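Local atomic coordinates of alpha-1,2-mannosidase (Bacteroides thetaiotaomicron, PDB entry 2WW2), a protein that hydrolyses alpha-mannosides with inversion of configuration, as a calcium-dependent alpha-mannosidase of glycoside hydrolase family 92 from a human gut symbiont. Residues A[236-241]-A[309-314]; A[300-305]-A[324-329]. All coordinates share one frame; numbering follows the deposited sequence.

Contact 1. Residues A[236-241]-A[309-314]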
loop_
_atom_site.group_PDB
_atom_site.type_symbol
_atom_site.label_atom_id
_atom_site.label_comp_id
_atom_site.label_asym_id
_atom_site.label_seq_id
_atom_site.Cartn_x
_atom_site.Cartn_y
_atom_site.Cartn_z
ATOM N N SER A 236 30.905 -40.920 -2.154
ATOM C CA SER A 236 30.588 -41.324 -3.521
ATOM C C SER A 236 29.112 -41.703 -3.581
ATOM O O SER A 236 28.554 -42.181 -2.589
ATOM C CB SER A 236 31.440 -42.541 -3.932
ATOM O OG SER A 236 31.066 -43.009 -5.219
ATOM N N PHE A 237 28.487 -41.516 -4.739
ATOM C CA PHE A 237 27.134 -42.032 -4.948
ATOM C C PHE A 237 27.154 -43.407 -5.612
ATOM O O PHE A 237 26.112 -44.031 -5.777
ATOM C CB PHE A 237 26.300 -41.044 -5.788
ATOM C CG PHE A 237 25.927 -39.804 -5.040
ATOM C CD1 PHE A 237 24.873 -39.820 -4.127
ATOM C CD2 PHE A 237 26.655 -38.633 -5.209
ATOM C CE1 PHE A 237 24.527 -38.673 -3.405
ATOM C CE2 PHE A 237 26.329 -37.495 -4.491
ATOM C CZ PHE A 237 25.252 -37.522 -3.582
ATOM N N ILE A 238 28.338 -43.882 -5.969
ATOM C CA ILE A 238 28.464 -45.152 -6.697
ATOM C C ILE A 238 28.639 -46.348 -5.770
ATOM O O ILE A 238 27.885 -47.319 -5.877
ATOM C CB ILE A 238 29.598 -45.083 -7.765
ATOM C CG1 ILE A 238 29.171 -44.136 -8.884
ATOM C CG2 ILE A 238 29.939 -46.496 -8.347
ATOM C CD1 ILE A 238 30.321 -43.669 -9.781
ATOM N N SER A 239 29.608 -46.275 -4.857
ATOM C CA SER A 239 29.917 -47.400 -3.973
ATOM C C SER A 239 30.951 -47.007 -2.918
ATOM O O SER A 239 31.645 -45.998 -3.068
ATOM C CB SER A 239 30.522 -48.522 -4.813
ATOM O OG SER A 239 31.857 -48.161 -5.170
ATOM N N PRO A 240 31.089 -47.821 -1.858
ATOM C CA PRO A 240 32.154 -47.564 -0.889
ATOM C C PRO A 240 33.544 -47.616 -1.517
ATOM O O PRO A 240 34.413 -46.823 -1.151
ATOM C CB PRO A 240 31.965 -48.688 0.144
ATOM C CG PRO A 240 30.497 -48.966 0.090
ATOM C CD PRO A 240 30.174 -48.881 -1.388
ATOM N N GLU A 241 33.749 -48.528 -2.466
ATOM C CA GLU A 241 35.010 -48.579 -3.211
ATOM C C GLU A 241 35.294 -47.269 -3.962
ATOM O O GLU A 241 36.422 -46.781 -3.972
ATOM C CB GLU A 241 35.002 -49.768 -4.186
ATOM C CG GLU A 241 34.988 -51.135 -3.481
ATOM C CD GLU A 241 33.681 -51.425 -2.707
ATOM O OE1 GLU A 241 32.581 -50.954 -3.115
ATOM O OE2 GLU A 241 33.764 -52.152 -1.683
ATOM N N ASN A 309 38.420 -42.563 -15.649
ATOM C CA ASN A 309 37.336 -42.234 -16.569
ATOM C C ASN A 309 36.085 -41.763 -15.838
ATOM O O ASN A 309 35.783 -42.272 -14.760
ATOM C CB ASN A 309 37.006 -43.441 -17.439
ATOM C CG ASN A 309 38.162 -43.842 -18.305
ATOM O OD1 ASN A 309 38.857 -42.982 -18.840
ATOM N ND2 ASN A 309 38.390 -45.147 -18.447
ATOM N N PRO A 310 35.363 -40.786 -16.423
ATOM C CA PRO A 310 34.176 -40.229 -15.761
ATOM C C PRO A 310 33.038 -41.237 -15.751
ATOM O O PRO A 310 32.701 -41.803 -16.795
ATOM C CB PRO A 310 33.804 -39.019 -16.634
ATOM C CG PRO A 310 34.370 -39.368 -18.022
ATOM C CD PRO A 310 35.620 -40.182 -17.746
ATOM N N VAL A 311 32.470 -41.476 -14.575
ATOM C CA VAL A 311 31.316 -42.344 -14.435
ATOM C C VAL A 311 30.346 -41.667 -13.469
ATOM O O VAL A 311 30.731 -40.762 -12.713
ATOM C CB VAL A 311 31.698 -43.746 -13.882
ATOM C CG1 VAL A 311 32.458 -44.549 -14.926
ATOM C CG2 VAL A 311 32.534 -43.620 -12.597
ATOM N N TYR A 312 29.084 -42.079 -13.506
ATOM C CA TYR A 312 28.131 -41.548 -12.552
ATOM C C TYR A 312 27.075 -42.563 -12.191
ATOM O O TYR A 312 26.682 -43.413 -13.004
ATOM C CB TYR A 312 27.474 -40.252 -13.076
ATOM C CG TYR A 312 26.675 -40.425 -14.366
ATOM C CD1 TYR A 312 25.312 -40.714 -14.323
ATOM C CD2 TYR A 312 27.281 -40.297 -15.613
ATOM C CE1 TYR A 312 24.575 -40.882 -15.498
ATOM C CE2 TYR A 312 26.547 -40.470 -16.811
ATOM C CZ TYR A 312 25.191 -40.759 -16.736
ATOM O OH TYR A 312 24.437 -40.931 -17.885
ATOM N N TYR A 313 26.637 -42.469 -10.942
ATOM C CA TYR A 313 25.402 -43.084 -10.497
ATOM C C TYR A 313 24.263 -42.265 -11.089
ATOM O O TYR A 313 24.196 -41.053 -10.878
ATOM C CB TYR A 313 25.309 -43.016 -8.967
ATOM C CG TYR A 313 23.943 -43.420 -8.413
ATOM C CD1 TYR A 313 23.580 -44.759 -8.323
ATOM C CD2 TYR A 313 23.038 -42.461 -7.950
ATOM C CE1 TYR A 313 22.344 -45.143 -7.791
ATOM C CE2 TYR A 313 21.792 -42.834 -7.426
ATOM C CZ TYR A 313 21.451 -44.172 -7.354
ATOM O OH TYR A 313 20.229 -44.547 -6.823
ATOM N N SER A 314 23.363 -42.903 -11.828
ATOM C CA SER A 314 22.243 -42.158 -12.378
ATOM C C SER A 314 21.136 -41.971 -11.351
ATOM O O SER A 314 20.589 -42.964 -10.846
ATOM C CB SER A 314 21.654 -42.892 -13.587
ATOM O OG SER A 314 20.471 -42.229 -13.996
#

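Contact 2. Residues A[300-305]-A[324-329]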
loop_
_atom_site.group_PDB
_atom_site.type_symbol
_atom_site.label_atom_id
_atom_site.label_comp_id
_atom_site.label_asym_id
_atom_site.label_seq_id
_atom_site.Cartn_x
_atom_site.Cartn_y
_atom_site.Cartn_z
ATOM N N GLU A 300 28.304 -31.003 -10.612
ATOM C CA GLU A 300 28.791 -32.224 -11.268
ATOM C C GLU A 300 28.297 -33.397 -10.419
ATOM O O GLU A 300 28.351 -33.338 -9.196
ATOM C CB GLU A 300 30.325 -32.221 -11.326
ATOM C CG GLU A 300 30.889 -31.019 -12.102
ATOM C CD GLU A 300 32.371 -30.750 -11.854
ATOM O OE1 GLU A 300 33.006 -31.462 -11.038
ATOM O OE2 GLU A 300 32.889 -29.792 -12.468
ATOM N N PHE A 301 27.793 -34.445 -11.069
ATOM C CA PHE A 301 27.319 -35.627 -10.355
ATOM C C PHE A 301 28.083 -36.876 -10.830
ATOM O O PHE A 301 27.659 -38.024 -10.610
ATOM C CB PHE A 301 25.814 -35.783 -10.582
ATOM C CG PHE A 301 25.110 -36.516 -9.477
ATOM C CD1 PHE A 301 24.944 -35.921 -8.234
ATOM C CD2 PHE A 301 24.592 -37.792 -9.686
ATOM C CE1 PHE A 301 24.282 -36.605 -7.199
ATOM C CE2 PHE A 301 23.915 -38.462 -8.663
ATOM C CZ PHE A 301 23.777 -37.858 -7.411
ATOM N N TYR A 302 29.213 -36.642 -11.489
ATOM C CA TYR A 302 30.064 -37.721 -11.961
ATOM C C TYR A 302 31.344 -37.791 -11.135
ATOM O O TYR A 302 31.686 -36.855 -10.364
ATOM C CB TYR A 302 30.399 -37.555 -13.452
ATOM C CG TYR A 302 31.026 -36.221 -13.823
ATOM C CD1 TYR A 302 32.410 -36.058 -13.854
ATOM C CD2 TYR A 302 30.230 -35.132 -14.142
ATOM C CE1 TYR A 302 32.983 -34.837 -14.189
ATOM C CE2 TYR A 302 30.791 -33.906 -14.482
ATOM C CZ TYR A 302 32.158 -33.771 -14.507
ATOM O OH TYR A 302 32.693 -32.560 -14.853
ATOM N N GLU A 303 32.048 -38.893 -11.322
ATOM C CA GLU A 303 33.203 -39.243 -10.529
ATOM C C GLU A 303 34.210 -39.881 -11.483
ATOM O O GLU A 303 33.869 -40.233 -12.616
ATOM C CB GLU A 303 32.769 -40.223 -9.416
ATOM C CG GLU A 303 31.485 -39.740 -8.695
ATOM C CD GLU A 303 31.098 -40.570 -7.473
ATOM O OE1 GLU A 303 31.990 -41.016 -6.732
ATOM O OE2 GLU A 303 29.885 -40.741 -7.241
ATOM N N PHE A 304 35.453 -40.011 -11.050
ATOM C CA PHE A 304 36.451 -40.627 -11.909
ATOM C C PHE A 304 36.865 -41.961 -11.338
ATOM O O PHE A 304 37.381 -42.033 -10.226
ATOM C CB PHE A 304 37.647 -39.703 -12.100
ATOM C CG PHE A 304 37.304 -38.441 -12.838
ATOM C CD1 PHE A 304 37.208 -38.445 -14.224
ATOM C CD2 PHE A 304 37.071 -37.259 -12.152
ATOM C CE1 PHE A 304 36.891 -37.290 -14.913
ATOM C CE2 PHE A 304 36.743 -36.096 -12.828
ATOM C CZ PHE A 304 36.652 -36.120 -14.227
ATOM N N ASP A 305 36.640 -43.012 -12.118
ATOM C CA ASP A 305 36.872 -44.373 -11.655
ATOM C C ASP A 305 38.365 -44.711 -11.534
ATOM O O ASP A 305 39.209 -43.832 -11.673
ATOM C CB ASP A 305 36.144 -45.364 -12.571
ATOM C CG ASP A 305 36.770 -45.466 -13.962
ATOM O OD1 ASP A 305 37.859 -44.908 -14.219
ATOM O OD2 ASP A 305 36.146 -46.119 -14.814
ATOM N N TYR A 324 28.867 -38.133 -18.248
ATOM C CA TYR A 324 28.619 -36.984 -17.375
ATOM C C TYR A 324 27.171 -36.894 -16.957
ATOM O O TYR A 324 26.256 -37.201 -17.721
ATOM C CB TYR A 324 29.025 -35.669 -18.058
ATOM C CG TYR A 324 30.459 -35.663 -18.543
ATOM C CD1 TYR A 324 31.512 -35.687 -17.639
ATOM C CD2 TYR A 324 30.759 -35.647 -19.909
ATOM C CE1 TYR A 324 32.829 -35.688 -18.071
ATOM C CE2 TYR A 324 32.084 -35.650 -20.348
ATOM C CZ TYR A 324 33.105 -35.666 -19.421
ATOM O OH TYR A 324 34.422 -35.668 -19.825
ATOM N N MET A 325 26.981 -36.448 -15.726
ATOM C CA MET A 325 25.667 -36.151 -15.215
ATOM C C MET A 325 25.832 -34.921 -14.329
ATOM O O MET A 325 26.886 -34.747 -13.697
ATOM C CB MET A 325 25.114 -37.346 -14.417
ATOM C CG MET A 325 23.709 -37.111 -13.835
ATOM S SD MET A 325 22.455 -36.589 -15.018
ATOM C CE MET A 325 22.428 -37.993 -16.171
ATOM N N TYR A 326 24.821 -34.054 -14.328
ATOM C CA TYR A 326 24.747 -32.909 -13.399
ATOM C C TYR A 326 23.403 -32.964 -12.724
ATOM O O TYR A 326 22.470 -33.581 -13.239
ATOM C CB TYR A 326 24.809 -31.560 -14.154
ATOM C CG TYR A 326 26.200 -31.156 -14.556
ATOM C CD1 TYR A 326 26.861 -30.114 -13.887
ATOM C CD2 TYR A 326 26.873 -31.827 -15.582
ATOM C CE1 TYR A 326 28.159 -29.757 -14.249
ATOM C CE2 TYR A 326 28.168 -31.472 -15.949
ATOM C CZ TYR A 326 28.798 -30.425 -15.286
ATOM O OH TYR A 326 30.087 -30.087 -15.650
ATOM N N THR A 327 23.256 -32.237 -11.628
ATOM C CA THR A 327 21.941 -32.134 -11.032
ATOM C C THR A 327 21.841 -30.925 -10.108
ATOM O O THR A 327 22.748 -30.097 -10.081
ATOM C CB THR A 327 21.577 -33.415 -10.263
ATOM O OG1 THR A 327 20.201 -33.328 -9.885
ATOM C CG2 THR A 327 22.453 -33.555 -8.999
ATOM N N ASP A 328 20.728 -30.836 -9.378
ATOM C CA ASP A 328 20.438 -29.721 -8.489
ATOM C C ASP A 328 20.277 -28.411 -9.227
ATOM O O ASP A 328 21.107 -27.504 -9.127
ATOM C CB ASP A 328 21.478 -29.645 -7.380
ATOM C CG ASP A 328 21.331 -30.805 -6.419
ATOM O OD1 ASP A 328 20.166 -31.095 -6.051
ATOM O OD2 ASP A 328 22.350 -31.434 -6.077
ATOM N N ASN A 329 19.191 -28.322 -9.991
ATOM C CA ASN A 329 18.948 -27.142 -10.786
ATOM C C ASN A 329 17.481 -27.065 -11.106
ATOM O O ASN A 329 16.903 -28.082 -11.453
ATOM C CB ASN A 329 19.697 -27.265 -12.130
ATOM C CG ASN A 329 20.432 -26.023 -12.459
ATOM O OD1 ASN A 329 20.396 -25.529 -13.589
ATOM N ND2 ASN A 329 21.125 -25.483 -11.448
HETATM O O HOH W 1 31.514 -28.471 -14.205
#

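Contact 1. Residues A[236-241]-A[309-314]
I238 carries the apolar packing between 236-241 and 309-314. Its CD1 methyl lies 3.6 Å from V311 CG2, the two side chains crossing at about a right angle, while I238 CG1 sits 4.0 Å from Y313 CB as those two side chains run past each other in opposite directions. The first torsion (chi1 -69°) sets I238 CG1 alongside Y313 N, 3.7 Å away, and the extended second one carries CD1 on to V311. F237 meets the strand through its base: F237 CB is 3.9 Å from Y313 CB, and its ring leads away to stack on F301.

The backbone adds a van der Waals contact, F237 O lying 3.4 Å from Y313 CB and oblique to the tyrosine ring. The far end of that ring is tied elsewhere, Y313 OH being hydrogen-bonded to N179.

Polar bonds brace the turn. I238 N donates to S236 OG at 3.0 Å, closing an ST turn; the E303 carboxylate of strand 299-304 bonds S236 OG and F237 N; and S239, the N-cap of helix 240-250, bonds Q242 N through OG. This is packing at what is probably the junction of the N-terminal beta domain and the catalytic domain: the turn leading from strand 229-236 into helix 240-250 rests on strand 310-313.

Contact 2. Residues A[300-305]-A[324-329]
Y302 holds CG between its backbone N and carbonyl carbon (chi1 55°), which stands the ring beside Y324 and Y326; in both of these CG lies next to the backbone N, anti to the carbonyl carbon. The three rings form an aromatic cluster. Y324 turns its edge onto Y302, with Y324 CD1 poised over the ring centre, 3.7 Å from Y302 CE2, the planes at 73°. Y302 in turn points an edge at the face of Y326 in an offset edge-to-face pair, planes 63° apart. With a smaller alanine in place of Y302, both tyrosines would probably lose their shared aromatic partner and a gap would open between them.

The segments lie on adjacent antiparallel strands, 299-304 and 326-330, of a five-stranded sheet: E300 and Y326 form a non-hydrogen-bonded pair, and F301 N donates to M325 O at 2.8 Å. That same M325 O lies in the plane of the Y302 ring, at its edge, 3.4 Å from Y302 CD2.

E300 CA makes a CH-pi contact over the Y326 ring, 4.1 Å from its centroid. A water bridges E300 OE2 and Y326 OH, 2.6 Å from each, and R352 NE also bonds to the hydroxyl. T327 CG2 touches F301 CD1 at 3.5 Å, while T327 OG1 is hydrogen-bonded to P373 O.

The two contacts lie side by side, their centres about 9 Å apart, and they interleave along the chain: 236-241, 300-305, 309-314, then 324-329. Strands 299-304 and 310-313 follow one another and are neighbours in an antiparallel sheet, where 326-330 flanks 299-304 on the side away from 310-313. E303 ties the contacts together: its backbone N lies 2.7 Å from V311 O, and its OE1 is 2.7 Å from S236 OG, both probable hydrogen bonds. Contact 1 thus attaches what is probably the end of the N-terminal beta domain to this small sheet, and contact 2 joins the sheet's own strands, with helix 347-364 of the catalytic domain packed against Y302, Y324 and M325.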